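Local coordinates for protein small ribosomal subunit biogenesis GTPase RsgA (Thermotoga maritima, PDB 1U0L) that probably assists late maturation of the 30S ribosomal subunit as a zinc-containing, circularly permuted GTPase that hydrolyses GTP slowly, at residues A[237-240]-A[241-245]; A[290-293]-A[294-298]. One frame throughout, in Å; residues are numbered along the deposited sequence.

Interaction 1. Residues A[237-240]-A[241-245]; sequences NDIE and PEELK
Glu243 reaches back across the turn to Ile239 and Glu240. Its CG stands anti to the backbone N (chi1 170°) and the chain runs straight on from there, carrying the carboxylate back to the amide of Glu240. Glu243 OE2 accepts the N-H of Glu240 at 3.3 Å (OE2 to N), nearly straight (170°) and from above the carboxylate plane. The return bond runs from Glu243 N to Glu240 O at 2.8 Å, so the two residues grip each other in both directions. Glu240 O also takes Leu244 N at 3.3 Å, nearly in line with its C=O, whereas Glu243 N comes in well above the carbonyl plane.

Ile239 crosses the Glu243 chain at about a right angle, with Ile239 CG2 lying 3.8 Å from Glu243 CG and 4.3 Å from Leu244 CB. On another side, Glu240 and Glu242 run alongside each other in the same direction, their carboxylate planes 38° apart. The other oxygen of Glu243 is held by Lys113 and Tyr247, which helps fix the carboxylate. The arrangement is that of a loop entering a short, weakly bonded helical turn, with Pro241 in its first turn and the side chain of the zinc ligand His263 about 8 Å from that of Leu244.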
# COMPACT_ATOMS: atom_id res chain seq x y z
N ASN A 237 -7.31 -12.22 6.49
CA ASN A 237 -7.92 -13.53 6.64
C ASN A 237 -7.13 -14.55 5.84
O ASN A 237 -7.01 -15.71 6.23
CB ASN A 237 -9.37 -13.51 6.15
CG ASN A 237 -10.26 -12.64 7.02
OD1 ASN A 237 -10.58 -13.01 8.15
ND2 ASN A 237 -10.67 -11.48 6.50
N ASP A 238 -6.58 -14.10 4.72
CA ASP A 238 -5.79 -14.96 3.86
C ASP A 238 -4.51 -15.31 4.59
O ASP A 238 -3.63 -15.97 4.03
CB ASP A 238 -5.47 -14.23 2.56
CG ASP A 238 -6.70 -13.61 1.92
OD1 ASP A 238 -7.69 -14.34 1.70
OD2 ASP A 238 -6.66 -12.40 1.64
N ILE A 239 -4.40 -14.87 5.84
CA ILE A 239 -3.21 -15.14 6.62
C ILE A 239 -3.39 -16.20 7.71
O ILE A 239 -4.30 -16.12 8.53
CB ILE A 239 -2.68 -13.85 7.28
CG1 ILE A 239 -2.36 -12.80 6.21
CG2 ILE A 239 -1.42 -14.16 8.10
CD1 ILE A 239 -1.82 -11.47 6.77
N GLU A 240 -2.50 -17.20 7.69
CA GLU A 240 -2.54 -18.27 8.68
C GLU A 240 -1.94 -17.72 9.96
O GLU A 240 -1.03 -16.89 9.92
CB GLU A 240 -1.71 -19.47 8.19
CG GLU A 240 -2.49 -20.77 8.04
CD GLU A 240 -3.65 -20.66 7.07
OE1 GLU A 240 -4.73 -20.18 7.47
OE2 GLU A 240 -3.49 -21.05 5.89
N PRO A 241 -2.44 -18.16 11.11
CA PRO A 241 -1.92 -17.67 12.39
C PRO A 241 -0.39 -17.68 12.46
O PRO A 241 0.25 -16.66 12.70
CB PRO A 241 -2.55 -18.61 13.41
CG PRO A 241 -3.85 -18.99 12.74
CD PRO A 241 -3.41 -19.25 11.32
N GLU A 242 0.18 -18.86 12.25
CA GLU A 242 1.63 -19.05 12.30
C GLU A 242 2.39 -18.24 11.25
O GLU A 242 3.62 -18.16 11.29
CB GLU A 242 1.96 -20.54 12.15
CG GLU A 242 1.16 -21.24 11.05
CD GLU A 242 -0.24 -21.64 11.49
OE1 GLU A 242 -1.11 -21.85 10.62
OE2 GLU A 242 -0.47 -21.77 12.71
N GLU A 243 1.66 -17.64 10.33
CA GLU A 243 2.26 -16.84 9.26
C GLU A 243 2.45 -15.37 9.65
O GLU A 243 3.45 -14.74 9.31
CB GLU A 243 1.39 -16.95 8.01
CG GLU A 243 1.74 -15.99 6.89
CD GLU A 243 0.84 -16.18 5.68
OE1 GLU A 243 0.92 -15.36 4.74
OE2 GLU A 243 0.07 -17.16 5.67
N LEU A 244 1.46 -14.84 10.37
CA LEU A 244 1.46 -13.46 10.83
C LEU A 244 2.81 -12.93 11.35
O LEU A 244 3.22 -11.83 11.00
CB LEU A 244 0.41 -13.31 11.93
CG LEU A 244 -0.58 -12.15 11.95
CD1 LEU A 244 -1.11 -12.01 13.36
CD2 LEU A 244 0.09 -10.85 11.51
N LYS A 245 3.48 -13.72 12.18
CA LYS A 245 4.76 -13.31 12.78
C LYS A 245 5.80 -12.78 11.78
O LYS A 245 6.68 -12.00 12.15
CB LYS A 245 5.37 -14.48 13.57
CG LYS A 245 6.03 -15.52 12.69
CD LYS A 245 6.53 -16.71 13.47
CE LYS A 245 5.38 -17.56 13.96
NZ LYS A 245 5.81 -18.96 14.17

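Interaction 2. Residues A[290-293]-A[294-298]; sequences KMFY and ELLGR
Lys290 and Glu294, one helical turn apart, form a salt bridge in which Lys290 NZ stands 3.3 Å from Glu294 OE2. The two chains cross at a slant. Lys290 leaves the backbone with CG anti to N and then bends at chi2 (74°), which lays its chain alongside the carboxylate, while Glu294 runs extended up to that group.

Farther round the helix, Leu296 CD1 touches two aromatic rings. Leu296 CD1 lies 3.7 Å from Phe292 CE2, approaching that ring obliquely, and 3.7 Å from Tyr293 CD2, where it meets the ring at its edge and near its plane. Leu296 and Tyr293 point the same way, side by side. The Phe292 ring in turn has Tyr293 CD2 at its own edge, so the three side chains form one continuous apolar patch.

Beneath these side chains lies the backbone ladder. Glu294 N bonds to Lys290 O at 3.0 Å and Leu295 N to Met291 O at 3.0 Å, both in the i to i+4 pattern. Phe292 O accepts two donors, Leu296 N in the carbonyl plane and Leu295 N from above it. At Gly297 the chain leaves helical geometry in an inverse gamma turn.

Outward from this, Lys290 makes a cation-pi contact with Tyr102, and Glu294 has a long, weak ion pair with Lys106. Met291 packs on helix 101-113 of the GTPase domain and, with Leu295, on Leu244. Phe292 and Leu296 rest on Pro241, and Tyr293 touches Val264 in the loop of the zinc site. The last turns of helix 282-296 therefore lie against both helix 101-113 and the short helix 241-244.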
# COMPACT_ATOMS: atom_id res chain seq x y z
N LYS A 290 -3.06 -9.98 19.54
CA LYS A 290 -4.48 -9.77 19.31
C LYS A 290 -4.83 -10.32 17.93
O LYS A 290 -5.76 -11.11 17.77
CB LYS A 290 -4.81 -8.28 19.36
CG LYS A 290 -6.25 -7.93 18.98
CD LYS A 290 -7.25 -8.30 20.08
CE LYS A 290 -8.67 -7.93 19.66
NZ LYS A 290 -8.78 -6.51 19.22
N MET A 291 -4.06 -9.89 16.94
CA MET A 291 -4.27 -10.35 15.57
C MET A 291 -4.10 -11.86 15.48
O MET A 291 -4.88 -12.55 14.82
CB MET A 291 -3.32 -9.64 14.60
CG MET A 291 -3.92 -8.36 14.01
SD MET A 291 -2.98 -7.56 12.71
CE MET A 291 -1.98 -6.46 13.69
N PHE A 292 -3.07 -12.38 16.15
CA PHE A 292 -2.81 -13.81 16.15
C PHE A 292 -4.10 -14.54 16.51
O PHE A 292 -4.65 -15.29 15.69
CB PHE A 292 -1.72 -14.16 17.17
CG PHE A 292 -1.34 -15.61 17.18
CD1 PHE A 292 -0.41 -16.10 16.28
CD2 PHE A 292 -1.98 -16.50 18.03
CE1 PHE A 292 -0.13 -17.47 16.21
CE2 PHE A 292 -1.71 -17.88 17.97
CZ PHE A 292 -0.78 -18.36 17.06
N TYR A 293 -4.58 -14.33 17.73
CA TYR A 293 -5.79 -14.98 18.19
C TYR A 293 -7.01 -14.75 17.27
O TYR A 293 -7.87 -15.63 17.12
CB TYR A 293 -6.07 -14.52 19.63
CG TYR A 293 -5.18 -15.21 20.65
CD1 TYR A 293 -4.81 -14.57 21.84
CD2 TYR A 293 -4.71 -16.51 20.44
CE1 TYR A 293 -3.99 -15.20 22.78
CE2 TYR A 293 -3.89 -17.15 21.37
CZ TYR A 293 -3.54 -16.49 22.53
OH TYR A 293 -2.71 -17.12 23.44
N GLU A 294 -7.08 -13.57 16.66
CA GLU A 294 -8.17 -13.23 15.75
C GLU A 294 -8.14 -14.15 14.53
O GLU A 294 -9.19 -14.46 13.97
CB GLU A 294 -8.05 -11.79 15.29
CG GLU A 294 -8.78 -10.80 16.17
CD GLU A 294 -8.52 -9.36 15.79
OE1 GLU A 294 -8.56 -9.04 14.58
OE2 GLU A 294 -8.29 -8.55 16.70
N LEU A 295 -6.96 -14.57 14.12
CA LEU A 295 -6.84 -15.44 12.96
C LEU A 295 -7.14 -16.89 13.31
O LEU A 295 -7.52 -17.67 12.43
CB LEU A 295 -5.43 -15.32 12.34
CG LEU A 295 -5.05 -13.95 11.76
CD1 LEU A 295 -3.61 -13.96 11.23
CD2 LEU A 295 -6.01 -13.60 10.64
N LEU A 296 -6.98 -17.25 14.58
CA LEU A 296 -7.24 -18.62 15.03
C LEU A 296 -8.70 -19.01 14.96
O LEU A 296 -9.02 -20.18 14.76
CB LEU A 296 -6.76 -18.82 16.47
CG LEU A 296 -5.34 -19.31 16.66
CD1 LEU A 296 -5.05 -19.41 18.14
CD2 LEU A 296 -5.16 -20.66 15.97
N GLY A 297 -9.58 -18.02 15.15
CA GLY A 297 -11.01 -18.26 15.07
C GLY A 297 -11.41 -18.49 13.62
O GLY A 297 -11.78 -17.56 12.91
N ARG A 298 -11.30 -19.75 13.19
CA ARG A 298 -11.64 -20.17 11.84
C ARG A 298 -11.44 -21.68 11.73
O ARG A 298 -10.36 -22.16 11.39
CB ARG A 298 -10.78 -19.43 10.80
CG ARG A 298 -9.28 -19.43 11.07
CD ARG A 298 -8.55 -20.53 10.31
NE ARG A 298 -8.58 -20.33 8.86
CZ ARG A 298 -7.90 -19.39 8.21
NH1 ARG A 298 -7.12 -18.56 8.88
NH2 ARG A 298 -8.00 -19.29 6.89

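In the fold
After strand 224-226 the chain runs through a loop into interaction 1, which leads into the short helix 241-244. The zinc ligands Cys256, Cys261, His263 and Cys269 come next, then helix 270-277, and finally interaction 2 at the end of helix 282-296. Both contacts are local, a loop-to-helix junction and the last turns of a helix, and close no long loop; they lie in series, neither nested nor crossing. They nonetheless meet in space, their centres about 8 Å apart, with Ile239 O 3.5 Å from Leu295 CD1. The junction probably helps join the zinc-site loop, touched by Phe292 and Tyr293, to helix 101-113, touched by Met291.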